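PDB 4F4E: aromatic-amino-acid aminotransferase from Burkholderia pseudomallei, which probably transfers amino groups between aromatic amino acids such as tyrosine and 2-oxoglutarate, using covalently bound pyridoxal 5'-phosphate, as a homodimer. Local coordinates for residues Tyr88-Tyr97 with Ser307-Ala318; Ala255-Ser266 with Val278-Asp286. All coordinates share one frame; numbering follows the deposited sequence.

From the N terminus, the chain first lays down 88-97, a loop leading into helix 95-106. About 210 residues later 307-318 returns to it, and contact 1 closes this long loop. Contact 2 is made entirely within that interval: 255-266 turns back after 11 residues and pairs with 278-286 as a beta hairpin, so the contacts nest and do not cross. Their centres lie 18 Å apart, yet they touch, through a probable hydrogen bond from Tyr-97 OH to Gly-279 O (2.7 Å) and through Val-278, which packs on Tyr-97, Gly-313 and Gly-314. Contact 1 thus ties the first turns of helices 95-106 and 312-322 together beside the hairpin; both contacts touch the second subunit.

Contact 1 (Tyr88-Tyr97 with Ser307-Ala318); sequences YLPIDGIAAY and SNPPTHGGAIVA
Tyr-97, Ile-94, Leu-89 and Pro-309 supply much of the close packing. The Tyr-97 ring turns an edge to Val-317 (CE1 to CG1 3.9 Å), while its CB meets Ala-318 CB at 4.0 Å. Gly-314 leaves room for Ile-94, the N-cap residue of helix 95-106, whose CD1 lies 3.5 Å from Ala-315 N. Leu-89 CG is 3.3 Å from Thr-311 OG1, a hydroxyl bonded to Gly-275 O of the second subunit. The Pro-309 ring packs on the type I turn Pro-90 to Gly-93, CD 3.3 Å from Pro-90 O.

The side at the partly exposed Tyr-88 and Leu-89 is water-bridged instead, without direct polar bonds between the segments. One water accepts from Leu-89 N and donates to Asn-308 OD1 (2.7 Å) and Pro-309 O. With CG between backbone N and carbonyl carbon (chi1 41°), the Asn-308 side chain crosses Tyr-88 at about a right angle, its amide plane 59° from the ring. Tyr-88 OH bonds the pyridoxal-lysine of the second subunit, an active site shared between subunits as in this family.

Helix 288-303 packs on Ile-91, helix 70-81 on Thr-311 and Ala-315, and strand 118-124 on Tyr-97 and Pro-309.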
ATOM      1  N   TYR A  88       4.001 -14.044   0.088  1.00 10.41           N
ATOM      2  CA  TYR A  88       3.254 -13.010  -0.572  1.00  9.68           C
ATOM      3  C   TYR A  88       1.836 -13.465  -0.820  1.00  9.54           C
ATOM      4  O   TYR A  88       1.604 -14.643  -1.166  1.00  9.73           O
ATOM      5  CB  TYR A  88       3.865 -12.662  -1.909  1.00  9.52           C
ATOM      6  CG  TYR A  88       5.224 -11.992  -1.865  1.00  9.22           C
ATOM      7  CD1 TYR A  88       5.354 -10.705  -1.421  1.00  9.08           C
ATOM      8  CD2 TYR A  88       6.378 -12.661  -2.265  1.00  9.80           C
ATOM      9  CE1 TYR A  88       6.588 -10.058  -1.431  1.00  9.08           C
ATOM     10  CE2 TYR A  88       7.616 -12.035  -2.247  1.00  9.69           C
ATOM     11  CZ  TYR A  88       7.716 -10.719  -1.820  1.00  9.65           C
ATOM     12  OH  TYR A  88       8.970 -10.065  -1.821  1.00 10.02           O
ATOM     13  N   LEU A  89       0.911 -12.527  -0.694  1.00  8.87           N
ATOM     14  CA  LEU A  89      -0.448 -12.715  -1.159  1.00  9.02           C
ATOM     15  C   LEU A  89      -0.452 -12.570  -2.688  1.00  8.91           C
ATOM     16  O   LEU A  89       0.438 -11.910  -3.257  1.00  8.57           O
ATOM     17  CB  LEU A  89      -1.396 -11.677  -0.566  1.00  8.90           C
ATOM     18  CG  LEU A  89      -1.677 -11.731   0.935  1.00  9.23           C
ATOM     19  CD1 LEU A  89      -2.692 -10.642   1.324  1.00  9.20           C
ATOM     20  CD2 LEU A  89      -2.149 -13.125   1.335  1.00 10.11           C
ATOM     21  N   PRO A  90      -1.504 -13.104  -3.358  1.00  9.01           N
ATOM     22  CA  PRO A  90      -1.761 -12.729  -4.742  1.00  8.95           C
ATOM     23  C   PRO A  90      -1.857 -11.215  -4.930  1.00  8.69           C
ATOM     24  O   PRO A  90      -2.088 -10.463  -3.957  1.00  7.95           O
ATOM     25  CB  PRO A  90      -3.143 -13.371  -5.004  1.00  9.18           C
ATOM     26  CG  PRO A  90      -3.151 -14.537  -4.120  1.00  9.36           C
ATOM     27  CD  PRO A  90      -2.583 -13.948  -2.858  1.00  9.30           C
ATOM     28  N   ILE A  91      -1.660 -10.761  -6.188  1.00  8.65           N
ATOM     29  CA  ILE A  91      -1.646  -9.361  -6.508  1.00  8.45           C
ATOM     30  C   ILE A  91      -2.957  -8.724  -6.086  1.00  8.32           C
ATOM     31  O   ILE A  91      -2.972  -7.605  -5.548  1.00  7.56           O
ATOM     32  CB  ILE A  91      -1.358  -9.109  -8.003  1.00  8.76           C
ATOM     33  CG1 ILE A  91       0.079  -9.554  -8.378  1.00  9.24           C
ATOM     34  CG2 ILE A  91      -1.595  -7.637  -8.368  1.00  8.71           C
ATOM     35  CD1 ILE A  91       0.282  -9.561  -9.909  1.00  9.68           C
ATOM     36  N   ASP A  92      -4.058  -9.473  -6.270  1.00  8.31           N
ATOM     37  CA  ASP A  92      -5.378  -8.983  -5.944  1.00  8.56           C
ATOM     38  C   ASP A  92      -5.877  -9.404  -4.576  1.00  8.30           C
ATOM     39  O   ASP A  92      -7.055  -9.320  -4.301  1.00  8.77           O
ATOM     40  CB  ASP A  92      -6.409  -9.412  -7.009  1.00  9.09           C
ATOM     41  CG  ASP A  92      -6.372 -10.898  -7.333  1.00  9.78           C
ATOM     42  OD1 ASP A  92      -5.485 -11.640  -6.862  1.00 10.28           O
ATOM     43  OD2 ASP A  92      -7.237 -11.319  -8.149  1.00 10.66           O
ATOM     44  N   GLY A  93      -4.989  -9.938  -3.775  1.00  8.42           N
ATOM     45  CA  GLY A  93      -5.244 -10.184  -2.339  1.00  7.96           C
ATOM     46  C   GLY A  93      -5.818 -11.551  -2.052  1.00  7.83           C
ATOM     47  O   GLY A  93      -5.756 -12.471  -2.868  1.00  7.88           O
ATOM     48  N   ILE A  94      -6.348 -11.694  -0.852  1.00  7.57           N
ATOM     49  CA  ILE A  94      -6.878 -12.972  -0.354  1.00  8.08           C
ATOM     50  C   ILE A  94      -8.173 -13.269  -1.087  1.00  8.20           C
ATOM     51  O   ILE A  94      -9.102 -12.512  -1.029  1.00  8.33           O
ATOM     52  CB  ILE A  94      -7.137 -12.908   1.170  1.00  8.00           C
ATOM     53  CG1 ILE A  94      -5.828 -12.623   1.915  1.00  7.96           C
ATOM     54  CG2 ILE A  94      -7.764 -14.227   1.663  1.00  8.08           C
ATOM     55  CD1 ILE A  94      -6.052 -12.028   3.271  1.00  8.24           C
ATOM     56  N   ALA A  95      -8.224 -14.378  -1.816  1.00  8.59           N
ATOM     57  CA  ALA A  95      -9.374 -14.649  -2.645  1.00  8.85           C
ATOM     58  C   ALA A  95     -10.680 -14.737  -1.846  1.00  9.01           C
ATOM     59  O   ALA A  95     -11.729 -14.218  -2.269  1.00  9.65           O
ATOM     60  CB  ALA A  95      -9.138 -15.933  -3.426  1.00  9.07           C
ATOM     61  N   ALA A  96     -10.644 -15.369  -0.682  1.00  9.40           N
ATOM     62  CA  ALA A  96     -11.858 -15.514   0.138  1.00  9.41           C
ATOM     63  C   ALA A  96     -12.342 -14.143   0.607  1.00  9.12           C
ATOM     64  O   ALA A  96     -13.555 -13.946   0.778  1.00  9.10           O
ATOM     65  CB  ALA A  96     -11.588 -16.410   1.377  1.00  9.86           C
ATOM     66  N   TYR A  97     -11.398 -13.242   0.906  1.00  8.62           N
ATOM     67  CA  TYR A  97     -11.733 -11.860   1.302  1.00  8.28           C
ATOM     68  C   TYR A  97     -12.427 -11.172   0.135  1.00  8.25           C
ATOM     69  O   TYR A  97     -13.499 -10.585   0.312  1.00  8.32           O
ATOM     70  CB  TYR A  97     -10.463 -11.065   1.663  1.00  7.92           C
ATOM     71  CG  TYR A  97     -10.609  -9.572   1.791  1.00  7.62           C
ATOM     72  CD1 TYR A  97     -10.923  -8.981   3.016  1.00  7.63           C
ATOM     73  CD2 TYR A  97     -10.365  -8.743   0.729  1.00  7.42           C
ATOM     74  CE1 TYR A  97     -11.038  -7.612   3.123  1.00  7.66           C
ATOM     75  CE2 TYR A  97     -10.494  -7.388   0.824  1.00  7.35           C
ATOM     76  CZ  TYR A  97     -10.801  -6.806   2.042  1.00  7.55           C
ATOM     77  OH  TYR A  97     -10.859  -5.433   2.154  1.00  8.16           O
ATOM     78  N   SER A 307       3.097  -4.146  -5.416  1.00  9.50           N
ATOM     79  CA  SER A 307       3.331  -5.573  -5.685  1.00  9.73           C
ATOM     80  C   SER A 307       2.123  -6.428  -5.306  1.00  9.29           C
ATOM     81  O   SER A 307       1.528  -7.136  -6.157  1.00  9.27           O
ATOM     82  CB  SER A 307       4.596  -6.066  -4.972  1.00 10.59           C
ATOM     83  OG  SER A 307       5.125  -7.104  -5.708  1.00 12.54           O
ATOM     84  N   ASN A 308       1.794  -6.390  -4.033  1.00  8.11           N
ATOM     85  CA  ASN A 308       0.699  -7.180  -3.508  1.00  7.97           C
ATOM     86  C   ASN A 308       0.351  -6.590  -2.141  1.00  7.54           C
ATOM     87  O   ASN A 308       1.147  -5.846  -1.579  1.00  7.28           O
ATOM     88  CB  ASN A 308       1.070  -8.678  -3.439  1.00  8.39           C
ATOM     89  CG  ASN A 308       2.481  -8.909  -2.948  1.00  8.43           C
ATOM     90  OD1 ASN A 308       2.791  -8.615  -1.774  1.00  8.48           O
ATOM     91  ND2 ASN A 308       3.387  -9.402  -3.868  1.00  8.47           N
ATOM     92  N   PRO A 309      -0.872  -6.816  -1.642  1.00  7.15           N
ATOM     93  CA  PRO A 309      -1.275  -6.124  -0.419  1.00  7.05           C
ATOM     94  C   PRO A 309      -0.883  -6.832   0.875  1.00  7.18           C
ATOM     95  O   PRO A 309      -0.499  -7.994   0.871  1.00  7.23           O
ATOM     96  CB  PRO A 309      -2.812  -6.036  -0.581  1.00  7.08           C
ATOM     97  CG  PRO A 309      -3.130  -7.325  -1.264  1.00  7.17           C
ATOM     98  CD  PRO A 309      -1.953  -7.637  -2.192  1.00  7.26           C
ATOM     99  N   PRO A 310      -0.989  -6.119   2.002  1.00  7.23           N
ATOM    100  CA  PRO A 310      -0.658  -6.704   3.291  1.00  7.53           C
ATOM    101  C   PRO A 310      -1.688  -7.703   3.746  1.00  7.84           C
ATOM    102  O   PRO A 310      -2.862  -7.662   3.323  1.00  8.38           O
ATOM    103  CB  PRO A 310      -0.621  -5.478   4.226  1.00  7.46           C
ATOM    104  CG  PRO A 310      -1.554  -4.507   3.606  1.00  7.22           C
ATOM    105  CD  PRO A 310      -1.421  -4.725   2.125  1.00  7.30           C
ATOM    106  N   THR A 311      -1.270  -8.602   4.616  1.00  7.85           N
ATOM    107  CA  THR A 311      -2.060  -9.765   4.970  1.00  7.88           C
ATOM    108  C   THR A 311      -2.946  -9.536   6.187  1.00  7.71           C
ATOM    109  O   THR A 311      -4.134  -9.893   6.163  1.00  7.74           O
ATOM    110  CB  THR A 311      -1.168 -11.001   5.231  1.00  8.15           C
ATOM    111  OG1 THR A 311      -0.476 -11.338   4.028  1.00  8.23           O
ATOM    112  CG2 THR A 311      -2.034 -12.279   5.578  1.00  8.49           C
ATOM    113  N   HIS A 312      -2.386  -8.955   7.248  1.00  7.60           N
ATOM    114  CA  HIS A 312      -3.031  -9.023   8.527  1.00  7.69           C
ATOM    115  C   HIS A 312      -4.491  -8.548   8.534  1.00  7.57           C
ATOM    116  O   HIS A 312      -5.402  -9.297   8.959  1.00  7.62           O
ATOM    117  CB  HIS A 312      -2.234  -8.263   9.566  1.00  7.81           C
ATOM    118  CG  HIS A 312      -2.733  -8.526  10.966  1.00  7.86           C
ATOM    119  ND1 HIS A 312      -2.604  -9.729  11.541  1.00  8.21           N
ATOM    120  CD2 HIS A 312      -3.436  -7.719  11.855  1.00  7.87           C
ATOM    121  CE1 HIS A 312      -3.163  -9.692  12.796  1.00  8.84           C
ATOM    122  NE2 HIS A 312      -3.684  -8.467  12.984  1.00  8.25           N
ATOM    123  N   GLY A 313      -4.707  -7.297   8.135  1.00  7.49           N
ATOM    124  CA  GLY A 313      -6.041  -6.717   8.159  1.00  7.21           C
ATOM    125  C   GLY A 313      -7.065  -7.496   7.340  1.00  7.18           C
ATOM    126  O   GLY A 313      -8.177  -7.825   7.811  1.00  7.26           O
ATOM    127  N   GLY A 314      -6.741  -7.724   6.084  1.00  7.22           N
ATOM    128  CA  GLY A 314      -7.616  -8.525   5.230  1.00  7.34           C
ATOM    129  C   GLY A 314      -7.927  -9.911   5.743  1.00  7.68           C
ATOM    130  O   GLY A 314      -9.052 -10.365   5.640  1.00  7.57           O
ATOM    131  N   ALA A 315      -6.928 -10.575   6.313  1.00  8.17           N
ATOM    132  CA  ALA A 315      -7.124 -11.904   6.858  1.00  8.32           C
ATOM    133  C   ALA A 315      -8.112 -11.894   8.029  1.00  8.82           C
ATOM    134  O   ALA A 315      -8.928 -12.790   8.167  1.00  8.47           O
ATOM    135  CB  ALA A 315      -5.815 -12.526   7.271  1.00  8.34           C
ATOM    136  N   ILE A 316      -7.985 -10.877   8.878  1.00  8.76           N
ATOM    137  CA  ILE A 316      -8.899 -10.678   9.987  1.00  8.98           C
ATOM    138  C   ILE A 316     -10.334 -10.370   9.527  1.00  8.75           C
ATOM    139  O   ILE A 316     -11.281 -10.987  10.014  1.00  8.65           O
ATOM    140  CB  ILE A 316      -8.352  -9.617  10.941  1.00  9.17           C
ATOM    141  CG1 ILE A 316      -7.052 -10.127  11.583  1.00  9.55           C
ATOM    142  CG2 ILE A 316      -9.349  -9.217  11.995  1.00  9.40           C
ATOM    143  CD1 ILE A 316      -7.087 -11.373  12.472  1.00 10.06           C
ATOM    144  N   VAL A 317     -10.502  -9.458   8.575  1.00  8.45           N
ATOM    145  CA  VAL A 317     -11.840  -9.171   8.083  1.00  8.40           C
ATOM    146  C   VAL A 317     -12.399 -10.447   7.466  1.00  9.18           C
ATOM    147  O   VAL A 317     -13.565 -10.792   7.729  1.00 10.39           O
ATOM    148  CB  VAL A 317     -11.856  -8.019   7.078  1.00  8.05           C
ATOM    149  CG1 VAL A 317     -13.226  -7.914   6.312  1.00  7.62           C
ATOM    150  CG2 VAL A 317     -11.498  -6.704   7.748  1.00  7.47           C
ATOM    151  N   ALA A 318     -11.621 -11.145   6.626  1.00  9.29           N
ATOM    152  CA  ALA A 318     -12.106 -12.392   6.005  1.00  9.99           C
ATOM    153  C   ALA A 318     -12.514 -13.415   7.062  1.00 10.35           C
ATOM    154  O   ALA A 318     -13.579 -14.084   6.936  1.00 10.61           O
ATOM    155  CB  ALA A 318     -11.038 -13.006   5.080  1.00  9.94           C
TER
HETATM  156  O   HOH W   1       1.478  -9.820   0.213  1.00  7.94           O
HETATM  157  O   HOH W   2       1.842 -11.859  -5.669  1.00 22.26           O

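Contact 2 (Ala255-Ser266 with Val278-Asp286); sequences AAANLNVFVSSS and VGALSIITD
Phe-262 and Ile-283 both set their first side-chain branch opposite the carbonyl carbon (chi1 -75° for Phe-262 CG, -54° for Ile-283 CG1), which lays the two side chains alongside each other, pointing the same way. Ile-283 CG1 lies over one face of the Phe-262 ring, 4.2 Å from its centroid, a CH-pi contact offset toward the rim; Ile-283 CD1 comes within 3.7 Å of Phe-262 CE2. Leu-281 CD1 adds a contact at the ring edge.

On the opposite face of the sheet from Phe-262 and Ile-283, Ile-284 runs beside Val-261 and reaches past it, placing CD1 3.6 Å from Ala-255 CB at the end of helix 249-256. Farther along this face, a water donates to Val-263 O and bonds both Ser-265 OG and Ser-282 OG; the latter hydroxyl also bonds Thr-120 OG1.

The backbone ladder confirms the register. Val-263 pairs with Ser-282, and Ser-265 with Ala-280, through two hydrogen bonds each; Ser-265 N to Ala-280 O is nearly straight (2.9 Å). At the Ile-284 end of the ladder, Asn-260 ND2 donates to Ile-284 O at 3.1 Å, close to its own amide plane, and to Asp-286 OD1 at 3.0 Å, which it meets from above the carboxylate plane. The first bond is fairly straight and the second bent; together they should restrict the rotation of the amide. A water donating to Asp-286 OD1 also bridges, weakly, to Leu-259 O.

Strands 261-266 and 278-284 run at 166° to each other, forming an antiparallel hairpin in the mixed central sheet of the pyridoxal-phosphate-dependent aminotransferase fold. Strand 261-266 lies parallel to strand 230-235 on its other side, and leads directly toward the cofactor: Ser-266 OG bonds Ser-268 N and the phosphate oxygen OP3 of the pyridoxal-lysine at position 269.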
ATOM      1  N   ALA A 255     -25.744  -1.740  -9.753  1.00 14.77           N
ATOM      2  CA  ALA A 255     -25.513  -3.102 -10.190  1.00 15.90           C
ATOM      3  C   ALA A 255     -26.707  -3.606 -10.997  1.00 17.31           C
ATOM      4  O   ALA A 255     -26.512  -4.224 -12.052  1.00 19.12           O
ATOM      5  CB  ALA A 255     -25.224  -4.023  -8.989  1.00 15.60           C
ATOM      6  N   ALA A 256     -27.917  -3.303 -10.534  1.00 17.82           N
ATOM      7  CA  ALA A 256     -29.147  -3.789 -11.160  1.00 18.91           C
ATOM      8  C   ALA A 256     -29.376  -3.172 -12.528  1.00 20.55           C
ATOM      9  O   ALA A 256     -30.130  -3.732 -13.330  1.00 19.97           O
ATOM     10  CB  ALA A 256     -30.360  -3.521 -10.246  1.00 19.77           C
ATOM     11  N   ALA A 257     -28.742  -2.022 -12.784  1.00 21.07           N
ATOM     12  CA  ALA A 257     -28.870  -1.273 -14.044  1.00 22.37           C
ATOM     13  C   ALA A 257     -27.990  -1.719 -15.210  1.00 23.25           C
ATOM     14  O   ALA A 257     -28.031  -1.094 -16.271  1.00 22.22           O
ATOM     15  CB  ALA A 257     -28.663   0.236 -13.786  1.00 21.02           C
ATOM     16  N   ASN A 258     -27.206  -2.779 -15.051  1.00 26.12           N
ATOM     17  CA  ASN A 258     -26.347  -3.254 -16.151  1.00 28.57           C
ATOM     18  C   ASN A 258     -25.419  -2.170 -16.703  1.00 28.29           C
ATOM     19  O   ASN A 258     -25.415  -1.846 -17.921  1.00 29.59           O
ATOM     20  CB  ASN A 258     -27.184  -3.893 -17.257  1.00 32.59           C
ATOM     21  CG  ASN A 258     -27.482  -5.353 -16.965  1.00 36.68           C
ATOM     22  OD1 ASN A 258     -26.753  -6.014 -16.219  1.00 37.27           O
ATOM     23  ND2 ASN A 258     -28.557  -5.864 -17.552  1.00 43.12           N
ATOM     24  N   LEU A 259     -24.701  -1.590 -15.749  1.00 25.45           N
ATOM     25  CA  LEU A 259     -23.708  -0.569 -15.964  1.00 23.72           C
ATOM     26  C   LEU A 259     -22.344  -1.126 -15.586  1.00 21.24           C
ATOM     27  O   LEU A 259     -22.249  -2.037 -14.766  1.00 20.43           O
ATOM     28  CB  LEU A 259     -24.013   0.635 -15.040  1.00 23.48           C
ATOM     29  CG  LEU A 259     -25.310   1.381 -15.341  1.00 24.29           C
ATOM     30  CD1 LEU A 259     -25.538   2.529 -14.373  1.00 23.60           C
ATOM     31  CD2 LEU A 259     -25.268   1.898 -16.769  1.00 25.21           C
ATOM     32  N   ASN A 260     -21.292  -0.584 -16.194  1.00 19.51           N
ATOM     33  CA  ASN A 260     -19.969  -0.771 -15.666  1.00 18.23           C
ATOM     34  C   ASN A 260     -19.826   0.219 -14.511  1.00 17.94           C
ATOM     35  O   ASN A 260     -20.107   1.434 -14.693  1.00 19.55           O
ATOM     36  CB  ASN A 260     -18.942  -0.540 -16.734  1.00 18.10           C
ATOM     37  CG  ASN A 260     -19.085  -1.542 -17.885  1.00 19.09           C
ATOM     38  OD1 ASN A 260     -19.126  -1.153 -19.026  1.00 19.93           O
ATOM     39  ND2 ASN A 260     -19.207  -2.831 -17.568  1.00 19.28           N
ATOM     40  N   VAL A 261     -19.509  -0.302 -13.330  1.00 14.90           N
ATOM     41  CA  VAL A 261     -19.541   0.460 -12.088  1.00 13.40           C
ATOM     42  C   VAL A 261     -18.232   0.177 -11.386  1.00 11.65           C
ATOM     43  O   VAL A 261     -17.795  -0.976 -11.337  1.00 11.73           O
ATOM     44  CB  VAL A 261     -20.695   0.013 -11.141  1.00 13.59           C
ATOM     45  CG1 VAL A 261     -20.744   0.891  -9.884  1.00 13.62           C
ATOM     46  CG2 VAL A 261     -22.050   0.018 -11.846  1.00 14.84           C
ATOM     47  N   PHE A 262     -17.590   1.216 -10.875  1.00 10.92           N
ATOM     48  CA  PHE A 262     -16.439   1.085  -9.983  1.00  9.68           C
ATOM     49  C   PHE A 262     -16.911   1.306  -8.557  1.00  9.45           C
ATOM     50  O   PHE A 262     -17.762   2.175  -8.331  1.00  9.47           O
ATOM     51  CB  PHE A 262     -15.369   2.120 -10.329  1.00  9.72           C
ATOM     52  CG  PHE A 262     -14.583   1.794 -11.572  1.00 10.11           C
ATOM     53  CD1 PHE A 262     -15.180   1.813 -12.798  1.00 10.36           C
ATOM     54  CD2 PHE A 262     -13.242   1.535 -11.495  1.00 10.24           C
ATOM     55  CE1 PHE A 262     -14.474   1.542 -13.937  1.00 10.81           C
ATOM     56  CE2 PHE A 262     -12.522   1.252 -12.624  1.00 10.59           C
ATOM     57  CZ  PHE A 262     -13.133   1.263 -13.852  1.00 10.69           C
ATOM     58  N   VAL A 263     -16.391   0.516  -7.606  1.00  8.69           N
ATOM     59  CA  VAL A 263     -16.750   0.640  -6.196  1.00  8.42           C
ATOM     60  C   VAL A 263     -15.502   0.571  -5.343  1.00  8.22           C
ATOM     61  O   VAL A 263     -14.831  -0.463  -5.315  1.00  8.06           O
ATOM     62  CB  VAL A 263     -17.689  -0.480  -5.707  1.00  8.53           C
ATOM     63  CG1 VAL A 263     -18.109  -0.227  -4.263  1.00  8.40           C
ATOM     64  CG2 VAL A 263     -18.939  -0.586  -6.621  1.00  8.47           C
ATOM     65  N   SER A 264     -15.178   1.662  -4.656  1.00  8.46           N
ATOM     66  CA  SER A 264     -14.161   1.609  -3.607  1.00  8.14           C
ATOM     67  C   SER A 264     -14.896   1.369  -2.292  1.00  8.28           C
ATOM     68  O   SER A 264     -15.807   2.145  -1.932  1.00  8.00           O
ATOM     69  CB  SER A 264     -13.393   2.911  -3.489  1.00  8.56           C
ATOM     70  OG  SER A 264     -12.758   2.972  -2.206  1.00  8.72           O
ATOM     71  N   SER A 265     -14.533   0.298  -1.610  1.00  8.18           N
ATOM     72  CA  SER A 265     -15.056   0.004  -0.301  1.00  8.56           C
ATOM     73  C   SER A 265     -13.925  -0.034   0.761  1.00  8.25           C
ATOM     74  O   SER A 265     -12.761  -0.310   0.437  1.00  7.65           O
ATOM     75  CB  SER A 265     -15.868  -1.292  -0.293  1.00  9.12           C
ATOM     76  OG  SER A 265     -15.102  -2.428  -0.541  1.00  9.66           O
ATOM     77  N   SER A 266     -14.301   0.279   2.005  1.00  8.09           N
ATOM     78  CA  SER A 266     -13.350   0.356   3.109  1.00  7.92           C
ATOM     79  C   SER A 266     -13.906  -0.331   4.330  1.00  7.86           C
ATOM     80  O   SER A 266     -15.098  -0.206   4.655  1.00  8.26           O
ATOM     81  CB  SER A 266     -13.114   1.815   3.548  1.00  7.98           C
ATOM     82  OG  SER A 266     -12.157   1.872   4.636  1.00  7.95           O
ATOM     83  N   VAL A 278      -7.384  -1.778   5.053  1.00  6.57           N
ATOM     84  CA  VAL A 278      -8.189  -2.885   4.529  1.00  6.75           C
ATOM     85  C   VAL A 278      -9.393  -2.326   3.761  1.00  6.59           C
ATOM     86  O   VAL A 278     -10.312  -1.765   4.351  1.00  6.83           O
ATOM     87  CB  VAL A 278      -8.700  -3.771   5.694  1.00  7.01           C
ATOM     88  CG1 VAL A 278      -9.248  -5.092   5.144  1.00  7.03           C
ATOM     89  CG2 VAL A 278      -7.605  -4.032   6.690  1.00  7.52           C
ATOM     90  N   GLY A 279      -9.336  -2.417   2.427  1.00  6.46           N
ATOM     91  CA  GLY A 279     -10.405  -2.044   1.534  1.00  6.33           C
ATOM     92  C   GLY A 279     -10.378  -2.893   0.282  1.00  6.33           C
ATOM     93  O   GLY A 279      -9.733  -3.964   0.231  1.00  6.13           O
ATOM     94  N   ALA A 280     -11.115  -2.464  -0.718  1.00  6.29           N
ATOM     95  CA  ALA A 280     -11.269  -3.261  -1.948  1.00  6.26           C
ATOM     96  C   ALA A 280     -11.785  -2.369  -3.069  1.00  6.32           C
ATOM     97  O   ALA A 280     -12.577  -1.444  -2.846  1.00  6.34           O
ATOM     98  CB  ALA A 280     -12.220  -4.428  -1.739  1.00  6.42           C
ATOM     99  N   LEU A 281     -11.350  -2.681  -4.280  1.00  6.45           N
ATOM    100  CA  LEU A 281     -11.929  -2.083  -5.488  1.00  6.87           C
ATOM    101  C   LEU A 281     -12.701  -3.192  -6.163  1.00  6.97           C
ATOM    102  O   LEU A 281     -12.150  -4.300  -6.376  1.00  6.94           O
ATOM    103  CB  LEU A 281     -10.871  -1.613  -6.487  1.00  7.01           C
ATOM    104  CG  LEU A 281     -11.456  -1.036  -7.792  1.00  7.38           C
ATOM    105  CD1 LEU A 281     -12.226   0.274  -7.510  1.00  7.34           C
ATOM    106  CD2 LEU A 281     -10.370  -0.858  -8.835  1.00  8.02           C
ATOM    107  N   SER A 282     -13.957  -2.930  -6.452  1.00  7.44           N
ATOM    108  CA  SER A 282     -14.773  -3.856  -7.193  1.00  7.61           C
ATOM    109  C   SER A 282     -15.194  -3.176  -8.488  1.00  8.16           C
ATOM    110  O   SER A 282     -15.492  -1.987  -8.506  1.00  8.57           O
ATOM    111  CB  SER A 282     -16.016  -4.305  -6.384  1.00  7.62           C
ATOM    112  OG  SER A 282     -15.696  -5.037  -5.190  1.00  7.33           O
ATOM    113  N   ILE A 283     -15.204  -3.943  -9.593  1.00  8.71           N
ATOM    114  CA  ILE A 283     -15.642  -3.441 -10.889  1.00  9.13           C
ATOM    115  C   ILE A 283     -16.684  -4.402 -11.495  1.00  9.62           C
ATOM    116  O   ILE A 283     -16.453  -5.599 -11.567  1.00  9.38           O
ATOM    117  CB  ILE A 283     -14.449  -3.276 -11.871  1.00  9.37           C
ATOM    118  CG1 ILE A 283     -13.343  -2.404 -11.269  1.00  9.40           C
ATOM    119  CG2 ILE A 283     -14.928  -2.718 -13.223  1.00 10.03           C
ATOM    120  CD1 ILE A 283     -12.047  -2.375 -12.115  1.00  9.30           C
ATOM    121  N   ILE A 284     -17.826  -3.874 -11.927  1.00  9.97           N
ATOM    122  CA  ILE A 284     -18.845  -4.695 -12.577  1.00 10.62           C
ATOM    123  C   ILE A 284     -18.581  -4.657 -14.074  1.00 11.35           C
ATOM    124  O   ILE A 284     -18.506  -3.564 -14.675  1.00 11.37           O
ATOM    125  CB  ILE A 284     -20.261  -4.218 -12.207  1.00 11.16           C
ATOM    126  CG1 ILE A 284     -20.500  -4.354 -10.710  1.00 11.12           C
ATOM    127  CG2 ILE A 284     -21.337  -4.957 -13.048  1.00 11.60           C
ATOM    128  CD1 ILE A 284     -21.833  -3.824 -10.172  1.00 11.76           C
ATOM    129  N   THR A 285     -18.426  -5.837 -14.681  1.00 11.71           N
ATOM    130  CA  THR A 285     -18.157  -5.917 -16.110  1.00 12.72           C
ATOM    131  C   THR A 285     -19.324  -6.591 -16.815  1.00 14.09           C
ATOM    132  O   THR A 285     -20.245  -7.092 -16.159  1.00 14.22           O
ATOM    133  CB  THR A 285     -16.878  -6.679 -16.376  1.00 12.58           C
ATOM    134  OG1 THR A 285     -17.117  -8.068 -16.087  1.00 13.18           O
ATOM    135  CG2 THR A 285     -15.697  -6.076 -15.485  1.00 12.29           C
ATOM    136  N   ASP A 286     -19.287  -6.609 -18.143  1.00 14.76           N
ATOM    137  CA  ASP A 286     -20.424  -7.093 -18.928  1.00 16.18           C
ATOM    138  C   ASP A 286     -20.410  -8.623 -19.058  1.00 16.56           C
ATOM    139  O   ASP A 286     -21.443  -9.234 -19.405  1.00 17.19           O
ATOM    140  CB  ASP A 286     -20.369  -6.510 -20.344  1.00 17.08           C
ATOM    141  CG  ASP A 286     -20.759  -5.046 -20.390  1.00 18.78           C
ATOM    142  OD1 ASP A 286     -21.055  -4.469 -19.321  1.00 19.30           O
ATOM    143  OD2 ASP A 286     -20.851  -4.491 -21.503  1.00 20.10           O
TER
HETATM  144  O   HOH W   3     -21.945  -4.417 -16.515  1.00 26.75           O
HETATM  145  O   HOH W   4     -15.135  -2.954  -3.362  1.00  7.46           O